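Local coordinates for invasion protein InvA (Salmonella enterica, PDB 2X49) that forms part of the type III secretion export apparatus in the bacterial inner membrane and is involved in invasion of intestinal epithelial cells, here as its C-terminal domain, at residues 133-136 and 137-141; 196-199 and 200-203. One frame throughout, in Å; residues are numbered along the deposited sequence.

Contact 1 of 2, residues 133-136 and 137-141; sequences LAVT and LARNV
Leu137, Ala138 and Arg139 donate their backbone N-H groups to the carbonyls of Leu133, Ala134 and Val135, continuing the i to i+4 ladder through the last turn of helix 125-139. The next rung, from Asn140 N to Thr136 O, is weak, bent to 127°, at the point where the helix ends. The side chain of Asn140 supplies a firmer bond: ND2 reaches back to Thr136 O at 2.9 Å, nearly straight at 165°, with the oxygen close to the plane of the amide. CG of Asn140 lies beside its own backbone N (chi1 -80°), which turns the amide back along the helix. Asparagine, short and carrying an N-H donor, suits this C-terminal position. The Arg139 side chain, bent at chi3, runs obliquely across that of Thr136, and Thr136 CA sits 4.0 Å above one face of the guanidinium, offset toward the rim. A water at the guanidinium edge accepts from Arg139 NH1 and donates to Thr136 OG1 at 2.9 Å; OG1 is also hydrogen-bonded to Cys132 O. Leu133 and Leu137 suit the buried side against strand 10-14. Thr136 O thus takes one firm side-chain donor and one weak backbone donor, while the long arginine reaches both the water and Asp312, its salt-bridge partner.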
ATOM      1  N   LEU A 133      -6.790  -4.053   5.717  1.00 17.61           N
ATOM      2  CA  LEU A 133      -7.888  -3.863   4.701  1.00 16.05           C
ATOM      3  C   LEU A 133      -7.514  -2.765   3.705  1.00 17.05           C
ATOM      4  O   LEU A 133      -7.656  -2.896   2.475  1.00 17.29           O
ATOM      5  CB  LEU A 133      -9.208  -3.542   5.357  1.00 15.41           C
ATOM      6  CG  LEU A 133      -9.814  -4.710   6.085  1.00 17.15           C
ATOM      7  CD1 LEU A 133     -10.989  -4.249   6.968  1.00 18.10           C
ATOM      8  CD2 LEU A 133     -10.353  -5.741   5.085  1.00 19.44           C
ATOM      9  N   ALA A 134      -6.978  -1.692   4.255  1.00 16.88           N
ATOM     10  CA  ALA A 134      -6.629  -0.539   3.407  1.00 17.58           C
ATOM     11  C   ALA A 134      -5.575  -0.886   2.390  1.00 17.96           C
ATOM     12  O   ALA A 134      -5.661  -0.489   1.210  1.00 18.01           O
ATOM     13  CB  ALA A 134      -6.193   0.631   4.238  1.00 18.45           C
ATOM     14  N   VAL A 135      -4.559  -1.598   2.836  1.00 17.02           N
ATOM     15  CA  VAL A 135      -3.448  -1.998   1.956  1.00 16.43           C
ATOM     16  C   VAL A 135      -3.984  -2.834   0.801  1.00 15.35           C
ATOM     17  O   VAL A 135      -3.649  -2.652  -0.381  1.00 15.98           O
ATOM     18  CB  VAL A 135      -2.350  -2.738   2.773  1.00 17.47           C
ATOM     19  CG1 VAL A 135      -1.386  -3.523   1.930  1.00 18.64           C
ATOM     20  CG2 VAL A 135      -1.673  -1.714   3.689  1.00 18.35           C
ATOM     21  N   THR A 136      -4.891  -3.729   1.136  1.00 15.80           N
ATOM     22  CA  THR A 136      -5.392  -4.682   0.165  1.00 15.88           C
ATOM     23  C   THR A 136      -6.341  -3.980  -0.794  1.00 14.06           C
ATOM     24  O   THR A 136      -6.351  -4.255  -1.998  1.00 13.51           O
ATOM     25  CB  THR A 136      -6.118  -5.882   0.847  1.00 16.29           C
ATOM     26  OG1 THR A 136      -5.178  -6.492   1.754  1.00 20.77           O
ATOM     27  CG2 THR A 136      -6.573  -6.897  -0.161  1.00 18.07           C
ATOM     28  N   LEU A 137      -7.118  -3.071  -0.245  1.00 15.96           N
ATOM     29  CA  LEU A 137      -8.098  -2.306  -1.074  1.00 15.03           C
ATOM     30  C   LEU A 137      -7.404  -1.336  -2.018  1.00 16.24           C
ATOM     31  O   LEU A 137      -7.820  -1.199  -3.159  1.00 16.05           O
ATOM     32  CB  LEU A 137      -9.152  -1.622  -0.231  1.00 16.42           C
ATOM     33  CG  LEU A 137     -10.144  -2.588   0.381  1.00 17.18           C
ATOM     34  CD1 LEU A 137     -10.959  -1.963   1.524  1.00 18.05           C
ATOM     35  CD2 LEU A 137     -11.131  -3.156  -0.649  1.00 14.53           C
ATOM     36  N   ALA A 138      -6.340  -0.700  -1.544  1.00 15.00           N
ATOM     37  CA  ALA A 138      -5.522   0.202  -2.417  1.00 16.07           C
ATOM     38  C   ALA A 138      -5.035  -0.579  -3.627  1.00 16.56           C
ATOM     39  O   ALA A 138      -5.119  -0.120  -4.768  1.00 15.27           O
ATOM     40  CB  ALA A 138      -4.317   0.804  -1.642  1.00 17.60           C
ATOM     41  N   ARG A 139      -4.492  -1.759  -3.408  1.00 16.42           N
ATOM     42  CA  ARG A 139      -3.918  -2.579  -4.487  1.00 16.57           C
ATOM     43  C   ARG A 139      -4.959  -2.918  -5.561  1.00 15.37           C
ATOM     44  O   ARG A 139      -4.664  -3.089  -6.755  1.00 16.07           O
ATOM     45  CB  ARG A 139      -3.303  -3.864  -3.908  1.00 17.87           C
ATOM     46  CG  ARG A 139      -2.730  -4.853  -4.848  1.00 20.99           C
ATOM     47  CD  ARG A 139      -1.881  -5.829  -4.030  1.00 25.35           C
ATOM     48  NE  ARG A 139      -2.612  -6.915  -3.373  1.00 26.76           N
ATOM     49  CZ  ARG A 139      -2.577  -7.178  -2.068  1.00 27.15           C
ATOM     50  NH1 ARG A 139      -1.871  -6.427  -1.242  1.00 28.58           N
ATOM     51  NH2 ARG A 139      -3.263  -8.205  -1.581  1.00 28.91           N
ATOM     52  N   ASN A 140      -6.188  -3.018  -5.089  1.00 15.76           N
ATOM     53  CA  ASN A 140      -7.327  -3.530  -5.875  1.00 14.94           C
ATOM     54  C   ASN A 140      -8.210  -2.363  -6.334  1.00 14.68           C
ATOM     55  O   ASN A 140      -9.376  -2.505  -6.679  1.00 14.40           O
ATOM     56  CB  ASN A 140      -8.126  -4.581  -5.090  1.00 14.44           C
ATOM     57  CG  ASN A 140      -7.485  -5.922  -5.111  1.00 16.21           C
ATOM     58  OD1 ASN A 140      -7.579  -6.669  -6.096  1.00 19.58           O
ATOM     59  ND2 ASN A 140      -6.891  -6.307  -3.990  1.00 15.81           N
ATOM     60  N   VAL A 141      -7.576  -1.211  -6.392  1.00 15.25           N
ATOM     61  CA  VAL A 141      -8.261   0.053  -6.711  1.00 16.21           C
ATOM     62  C   VAL A 141      -9.103   0.003  -8.009  1.00 16.00           C
ATOM     63  O   VAL A 141     -10.185   0.600  -8.082  1.00 15.71           O
ATOM     64  CB  VAL A 141      -7.276   1.249  -6.773  1.00 17.87           C
ATOM     65  CG1 VAL A 141      -6.216   1.052  -7.817  1.00 20.14           C
ATOM     66  CG2 VAL A 141      -8.061   2.539  -7.032  1.00 20.66           C
TER
HETATM   67  O   HOH W   1      -2.587  -7.780   1.643  1.00 45.78           O

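Contact 2 of 2, residues 196-199 and 200-203; sequences LIME and ALAL
Ile197 O accepts the backbone N-H of Leu201 at 2.9 Å, and Met198 O holds Ala202 N at the same distance. These are successive rungs of helix 194-204, preceded by Ala200 N to Leu196 O at 3.0 Å and followed by a longer bond from Leu203 N to Glu199 O, 3.2 Å with an N-H...O angle of 137°. Around this regular backbone the side chains are mostly apolar. Ile197 and Leu201, one turn apart, lie side by side and point the same way, CG2 of the first meeting CD1 of the second at 4.2 Å. With chi1 of Ile197 at -71°, CG1 lies beside the backbone N and CG2 is the branch anti to it; the Ile197 side chain also touches Val191 and Met222. The Met198 chain bends at chi2 (-69°), bringing SD alongside Leu201 CD1 at 4.0 Å; a flexible thioether suits a site lined by Leu154, Leu157, Leu164 and Val168. Ala200 and Leu201 face helix 211-221, where the small methyl of Ala200 packs on Ile218 and Ala221. Glu199 is extended beyond CG and partly exposed, a suitable place for a carboxylate. These four backbone bonds hold the turn, while hydrophobic packing of its apolar side chains joins helix 194-204 to its neighbours.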
ATOM      1  N   LEU A 196      -2.127  19.428  -6.302  1.00 16.83           N
ATOM      2  CA  LEU A 196      -0.678  19.193  -6.570  1.00 17.80           C
ATOM      3  C   LEU A 196      -0.439  18.190  -7.694  1.00 17.35           C
ATOM      4  O   LEU A 196       0.492  18.295  -8.509  1.00 17.23           O
ATOM      5  CB  LEU A 196       0.057  18.805  -5.301  1.00 18.47           C
ATOM      6  CG  LEU A 196       0.191  20.003  -4.363  1.00 23.71           C
ATOM      7  CD1 LEU A 196       1.138  19.648  -3.189  1.00 28.19           C
ATOM      8  CD2 LEU A 196       0.646  21.287  -5.080  1.00 27.82           C
ATOM      9  N   ILE A 197      -1.302  17.207  -7.782  1.00 16.38           N
ATOM     10  CA  ILE A 197      -1.180  16.217  -8.775  1.00 17.16           C
ATOM     11  C   ILE A 197      -1.405  16.893 -10.121  1.00 16.03           C
ATOM     12  O   ILE A 197      -0.707  16.612 -11.082  1.00 16.13           O
ATOM     13  CB  ILE A 197      -2.115  15.026  -8.576  1.00 16.83           C
ATOM     14  CG1 ILE A 197      -1.630  14.225  -7.373  1.00 16.21           C
ATOM     15  CG2 ILE A 197      -2.128  14.101  -9.765  1.00 19.45           C
ATOM     16  CD1 ILE A 197      -2.648  13.202  -6.915  1.00 18.12           C
ATOM     17  N   MET A 198      -2.429  17.703 -10.171  1.00 16.19           N
ATOM     18  CA  MET A 198      -2.784  18.442 -11.416  1.00 16.69           C
ATOM     19  C   MET A 198      -1.693  19.400 -11.819  1.00 17.20           C
ATOM     20  O   MET A 198      -1.396  19.547 -13.021  1.00 17.01           O
ATOM     21  CB  MET A 198      -4.147  19.096 -11.327  1.00 17.13           C
ATOM     22  CG  MET A 198      -5.289  18.138 -11.225  1.00 18.54           C
ATOM     23  SD  MET A 198      -5.526  17.227 -12.753  1.00 23.67           S
ATOM     24  CE  MET A 198      -5.185  15.575 -12.202  1.00 29.65           C
ATOM     25  N   GLU A 199      -1.086  20.061 -10.852  1.00 15.28           N
ATOM     26  CA  GLU A 199       0.030  20.976 -11.187  1.00 15.72           C
ATOM     27  C   GLU A 199       1.171  20.164 -11.837  1.00 17.08           C
ATOM     28  O   GLU A 199       1.826  20.597 -12.794  1.00 16.28           O
ATOM     29  CB  GLU A 199       0.548  21.746  -9.971  1.00 15.51           C
ATOM     30  CG  GLU A 199      -0.383  22.816  -9.538  1.00 17.34           C
ATOM     31  CD  GLU A 199       0.040  23.484  -8.224  1.00 20.38           C
ATOM     32  OE1 GLU A 199       0.951  22.922  -7.548  1.00 24.89           O
ATOM     33  OE2 GLU A 199      -0.537  24.545  -7.876  1.00 22.79           O
ATOM     34  N   ALA A 200       1.378  18.966 -11.333  1.00 16.76           N
ATOM     35  CA  ALA A 200       2.455  18.107 -11.869  1.00 15.99           C
ATOM     36  C   ALA A 200       2.116  17.554 -13.237  1.00 16.77           C
ATOM     37  O   ALA A 200       2.967  17.472 -14.124  1.00 17.88           O
ATOM     38  CB  ALA A 200       2.821  16.953 -10.869  1.00 16.47           C
ATOM     39  N   LEU A 201       0.844  17.336 -13.467  1.00 16.53           N
ATOM     40  CA  LEU A 201       0.400  16.894 -14.803  1.00 16.52           C
ATOM     41  C   LEU A 201       0.553  18.032 -15.795  1.00 16.62           C
ATOM     42  O   LEU A 201       0.935  17.803 -16.955  1.00 16.32           O
ATOM     43  CB  LEU A 201      -1.022  16.389 -14.797  1.00 16.91           C
ATOM     44  CG  LEU A 201      -1.195  14.998 -14.217  1.00 16.86           C
ATOM     45  CD1 LEU A 201      -2.671  14.725 -13.856  1.00 20.87           C
ATOM     46  CD2 LEU A 201      -0.709  14.013 -15.208  1.00 16.28           C
ATOM     47  N   ALA A 202       0.287  19.266 -15.353  1.00 16.44           N
ATOM     48  CA  ALA A 202       0.350  20.431 -16.268  1.00 16.78           C
ATOM     49  C   ALA A 202       1.778  20.619 -16.724  1.00 18.20           C
ATOM     50  O   ALA A 202       2.035  21.105 -17.855  1.00 19.14           O
ATOM     51  CB  ALA A 202      -0.163  21.716 -15.616  1.00 16.05           C
ATOM     52  N   LEU A 203       2.695  20.220 -15.860  1.00 18.15           N
ATOM     53  CA  LEU A 203       4.156  20.335 -16.115  1.00 18.72           C
ATOM     54  C   LEU A 203       4.659  19.218 -17.021  1.00 17.42           C
ATOM     55  O   LEU A 203       5.437  19.457 -17.988  1.00 18.63           O
ATOM     56  CB  LEU A 203       4.953  20.390 -14.802  1.00 19.81           C
ATOM     57  CG  LEU A 203       6.468  20.581 -14.877  1.00 21.08           C
ATOM     58  CD1 LEU A 203       6.788  21.933 -15.534  1.00 24.12           C
ATOM     59  CD2 LEU A 203       7.144  20.460 -13.499  1.00 24.62           C
TER

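Contacts 1 and 2 are turns of different helices, 125-139 and 194-204, and their centres lie 25 Å apart without touching. The first is buried, about 7 Å from the centre of the chain, against strands 10-14, 58-63 and 66-72 of a mixed sheet. The second is partly buried, about 22 Å from that centre, and packs among helices 147-158, 162-169 and 211-221. Their chemistry follows from these places. Contact 1 includes the end of its helix, where polar side chains and a water join the apolar packing; contact 2 lies within its helix and is made mainly by apolar groups, with its glutamate partly exposed.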